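Local coordinates for Ketoacyl_synth_N domain-containing protein (Photorhabdus luminescens subsp. laumondii, PDB 6SMO) that probably takes part in acyl- or polyketide-chain building as a ketosynthase-like protein of the thiolase superfamily, related to 3-oxoacyl-[acyl-carrier-protein] synthases, at residues N94-Y99 with A178-C183. Numbering follows the deposited sequence.
Sequences NRVGIY and AEVMLC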
ATOM      1  N   ASN C  94       4.575 -17.207 -10.403  1.00 41.17           N
ATOM      2  CA  ASN C  94       3.209 -17.191  -9.807  1.00 40.24           C
ATOM      3  C   ASN C  94       3.247 -17.667  -8.348  1.00 39.70           C
ATOM      4  O   ASN C  94       2.233 -17.461  -7.651  1.00 39.53           O
ATOM      5  CB  ASN C  94       2.225 -18.044 -10.613  1.00 40.23           C
ATOM      6  CG  ASN C  94       1.981 -17.522 -12.014  1.00 40.17           C
ATOM      7  OD1 ASN C  94       2.483 -16.464 -12.388  1.00 40.00           O
ATOM      8  ND2 ASN C  94       1.207 -18.257 -12.797  1.00 39.95           N
ATOM      9  N   ARG C  95       4.351 -18.285  -7.906  1.00 39.16           N
ATOM     10  CA  ARG C  95       4.499 -18.877  -6.547  1.00 38.46           C
ATOM     11  C   ARG C  95       5.554 -18.114  -5.731  1.00 37.30           C
ATOM     12  O   ARG C  95       6.106 -18.717  -4.786  1.00 37.25           O
ATOM     13  CB  ARG C  95       4.877 -20.359  -6.657  1.00 39.22           C
ATOM     14  CG  ARG C  95       3.904 -21.203  -7.469  1.00 39.66           C
ATOM     15  CD  ARG C  95       2.479 -21.166  -6.947  1.00 39.73           C
ATOM     16  NE  ARG C  95       2.373 -21.570  -5.550  1.00 39.54           N
ATOM     17  CZ  ARG C  95       1.255 -21.533  -4.828  1.00 39.42           C
ATOM     18  NH1 ARG C  95       0.124 -21.101  -5.363  1.00 39.79           N
ATOM     19  NH2 ARG C  95       1.273 -21.927  -3.567  1.00 39.05           N
ATOM     20  N   VAL C  96       5.819 -16.845  -6.063  1.00 35.98           N
ATOM     21  CA  VAL C  96       6.768 -15.963  -5.315  1.00 35.37           C
ATOM     22  C   VAL C  96       6.120 -14.587  -5.127  1.00 34.69           C
ATOM     23  O   VAL C  96       5.710 -13.985  -6.140  1.00 34.84           O
ATOM     24  CB  VAL C  96       8.132 -15.835  -6.024  1.00 35.53           C
ATOM     25  CG1 VAL C  96       9.131 -15.071  -5.167  1.00 35.27           C
ATOM     26  CG2 VAL C  96       8.701 -17.188  -6.422  1.00 35.92           C
ATOM     27  N   GLY C  97       6.039 -14.117  -3.876  1.00 33.99           N
ATOM     28  CA  GLY C  97       5.466 -12.808  -3.503  1.00 33.57           C
ATOM     29  C   GLY C  97       6.494 -11.911  -2.834  1.00 32.96           C
ATOM     30  O   GLY C  97       7.604 -12.400  -2.536  1.00 32.53           O
ATOM     31  N   ILE C  98       6.140 -10.641  -2.616  1.00 32.41           N
ATOM     32  CA  ILE C  98       7.014  -9.597  -1.997  1.00 31.87           C
ATOM     33  C   ILE C  98       6.203  -8.854  -0.931  1.00 31.48           C
ATOM     34  O   ILE C  98       5.221  -8.187  -1.307  1.00 31.64           O
ATOM     35  CB  ILE C  98       7.557  -8.626  -3.067  1.00 31.94           C
ATOM     36  CG1 ILE C  98       8.260  -9.358  -4.214  1.00 32.02           C
ATOM     37  CG2 ILE C  98       8.465  -7.581  -2.433  1.00 32.06           C
ATOM     38  CD1 ILE C  98       8.264  -8.589  -5.512  1.00 32.27           C
ATOM     39  N   TYR C  99       6.606  -8.957   0.341  1.00 31.13           N
ATOM     40  CA  TYR C  99       5.980  -8.250   1.490  1.00 30.84           C
ATOM     41  C   TYR C  99       6.929  -7.159   1.997  1.00 30.76           C
ATOM     42  O   TYR C  99       8.095  -7.466   2.312  1.00 30.21           O
ATOM     43  CB  TYR C  99       5.588  -9.240   2.589  1.00 30.77           C
ATOM     44  CG  TYR C  99       4.173  -9.743   2.469  1.00 30.65           C
ATOM     45  CD1 TYR C  99       3.810 -10.615   1.454  1.00 30.60           C
ATOM     46  CD2 TYR C  99       3.187  -9.330   3.351  1.00 30.37           C
ATOM     47  CE1 TYR C  99       2.509 -11.075   1.327  1.00 30.54           C
ATOM     48  CE2 TYR C  99       1.882  -9.780   3.238  1.00 30.30           C
ATOM     49  CZ  TYR C  99       1.541 -10.656   2.222  1.00 30.34           C
ATOM     50  OH  TYR C  99       0.258 -11.107   2.104  1.00 30.46           O
ATOM     51  N   ALA C 178       1.814 -18.922  -1.725  1.00 37.69           N
ATOM     52  CA  ALA C 178       3.119 -18.916  -2.429  1.00 37.81           C
ATOM     53  C   ALA C 178       4.117 -19.819  -1.693  1.00 37.54           C
ATOM     54  O   ALA C 178       3.923 -20.056  -0.486  1.00 37.82           O
ATOM     55  CB  ALA C 178       3.631 -17.501  -2.538  1.00 37.72           C
ATOM     56  N   GLU C 179       5.144 -20.297  -2.404  1.00 37.72           N
ATOM     57  CA  GLU C 179       6.216 -21.181  -1.866  1.00 38.21           C
ATOM     58  C   GLU C 179       7.363 -20.334  -1.303  1.00 37.18           C
ATOM     59  O   GLU C 179       7.944 -20.750  -0.286  1.00 36.95           O
ATOM     60  CB  GLU C 179       6.749 -22.129  -2.943  1.00 39.14           C
ATOM     61  CG  GLU C 179       6.075 -23.487  -2.936  1.00 40.36           C
ATOM     62  CD  GLU C 179       4.583 -23.442  -3.210  1.00 41.09           C
ATOM     63  OE1 GLU C 179       3.808 -23.895  -2.347  1.00 42.00           O
ATOM     64  OE2 GLU C 179       4.200 -22.949  -4.289  1.00 42.18           O
ATOM     65  N   VAL C 180       7.687 -19.214  -1.958  1.00 36.51           N
ATOM     66  CA  VAL C 180       8.780 -18.275  -1.554  1.00 36.00           C
ATOM     67  C   VAL C 180       8.166 -16.894  -1.294  1.00 35.37           C
ATOM     68  O   VAL C 180       7.156 -16.566  -1.944  1.00 35.22           O
ATOM     69  CB  VAL C 180       9.888 -18.206  -2.625  1.00 36.10           C
ATOM     70  CG1 VAL C 180      11.116 -17.463  -2.119  1.00 35.95           C
ATOM     71  CG2 VAL C 180      10.278 -19.588  -3.130  1.00 36.62           C
ATOM     72  N   MET C 181       8.759 -16.126  -0.374  1.00 35.10           N
ATOM     73  CA  MET C 181       8.329 -14.745  -0.022  1.00 35.41           C
ATOM     74  C   MET C 181       9.553 -13.886   0.315  1.00 35.50           C
ATOM     75  O   MET C 181      10.322 -14.278   1.213  1.00 36.20           O
ATOM     76  CB  MET C 181       7.379 -14.752   1.180  1.00 35.64           C
ATOM     77  CG  MET C 181       5.941 -15.059   0.815  1.00 36.04           C
ATOM     78  SD  MET C 181       5.186 -13.725  -0.145  1.00 36.31           S
ATOM     79  CE  MET C 181       3.513 -14.345  -0.314  1.00 36.86           C
ATOM     80  N   LEU C 182       9.710 -12.755  -0.381  1.00 35.24           N
ATOM     81  CA  LEU C 182      10.720 -11.708  -0.072  1.00 35.34           C
ATOM     82  C   LEU C 182      10.081 -10.691   0.880  1.00 35.18           C
ATOM     83  O   LEU C 182       9.575  -9.659   0.396  1.00 34.85           O
ATOM     84  CB  LEU C 182      11.194 -11.041  -1.370  1.00 35.66           C
ATOM     85  CG  LEU C 182      12.237 -11.812  -2.181  1.00 36.24           C
ATOM     86  CD1 LEU C 182      13.547 -11.933  -1.417  1.00 36.43           C
ATOM     87  CD2 LEU C 182      11.726 -13.186  -2.587  1.00 36.60           C
ATOM     88  N   CYS C 183      10.087 -10.995   2.182  1.00 35.06           N
ATOM     89  CA  CYS C 183       9.515 -10.148   3.262  1.00 35.23           C
ATOM     90  C   CYS C 183      10.623  -9.296   3.892  1.00 34.90           C
ATOM     91  O   CYS C 183      11.757  -9.799   4.015  1.00 35.87           O
ATOM     92  CB  CYS C 183       8.834 -10.997   4.330  1.00 35.53           C
ATOM     93  SG  CYS C 183       9.988 -12.019   5.280  1.00 36.77           S
TER
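Val96 to Tyr99 run parallel to Val180 to Cys183, Gly97 opposite Met181 and Tyr99 opposite Cys183, with the short strand segments inclined by 18°. Leu182 N donates to Gly97 O at 3.0 Å and Tyr99 N to Leu182 O at 3.1 Å, while the bond from Gly97 N to Val180 O is weak. Where the strands begin, Arg95 O accepts from both Glu179 N and Val180 N, the latter nearly straight at 172°.

A salt bridge closes this end. Bends at chi2 and chi3 fold the Arg95 chain back so that NE meets the syn side of Glu179 OE2 at 2.6 Å, with guanidinium and carboxylate almost coplanar; NH2 adds weak bonds to both carboxylate oxygens and also donates to Gly176 O.

On one face of the sheet, Val96 lies alongside Val180, and Val96 CG1 packs 4.1 Å from Leu182 CD2. On the other, Met181, bent at chi2 (-69°), brings SD to 3.5 Å from Gly97 CA, and sulfur and methyl reach the CD1–CE1 side of the Tyr99 ring in an oblique Met-aromatic contact. Tyr99 OH is hydrogen-bonded to Gln151 NE2.

Helix 161-175 covers the Met181 and Tyr99 face and leads into strand 180-187, while helix 137-146 packs against Ile98 on the opposite face. Adjacent parallel strands between helices are characteristic of the layered alpha/beta thiolase fold, here in the ketoacyl synthase N-terminal domain.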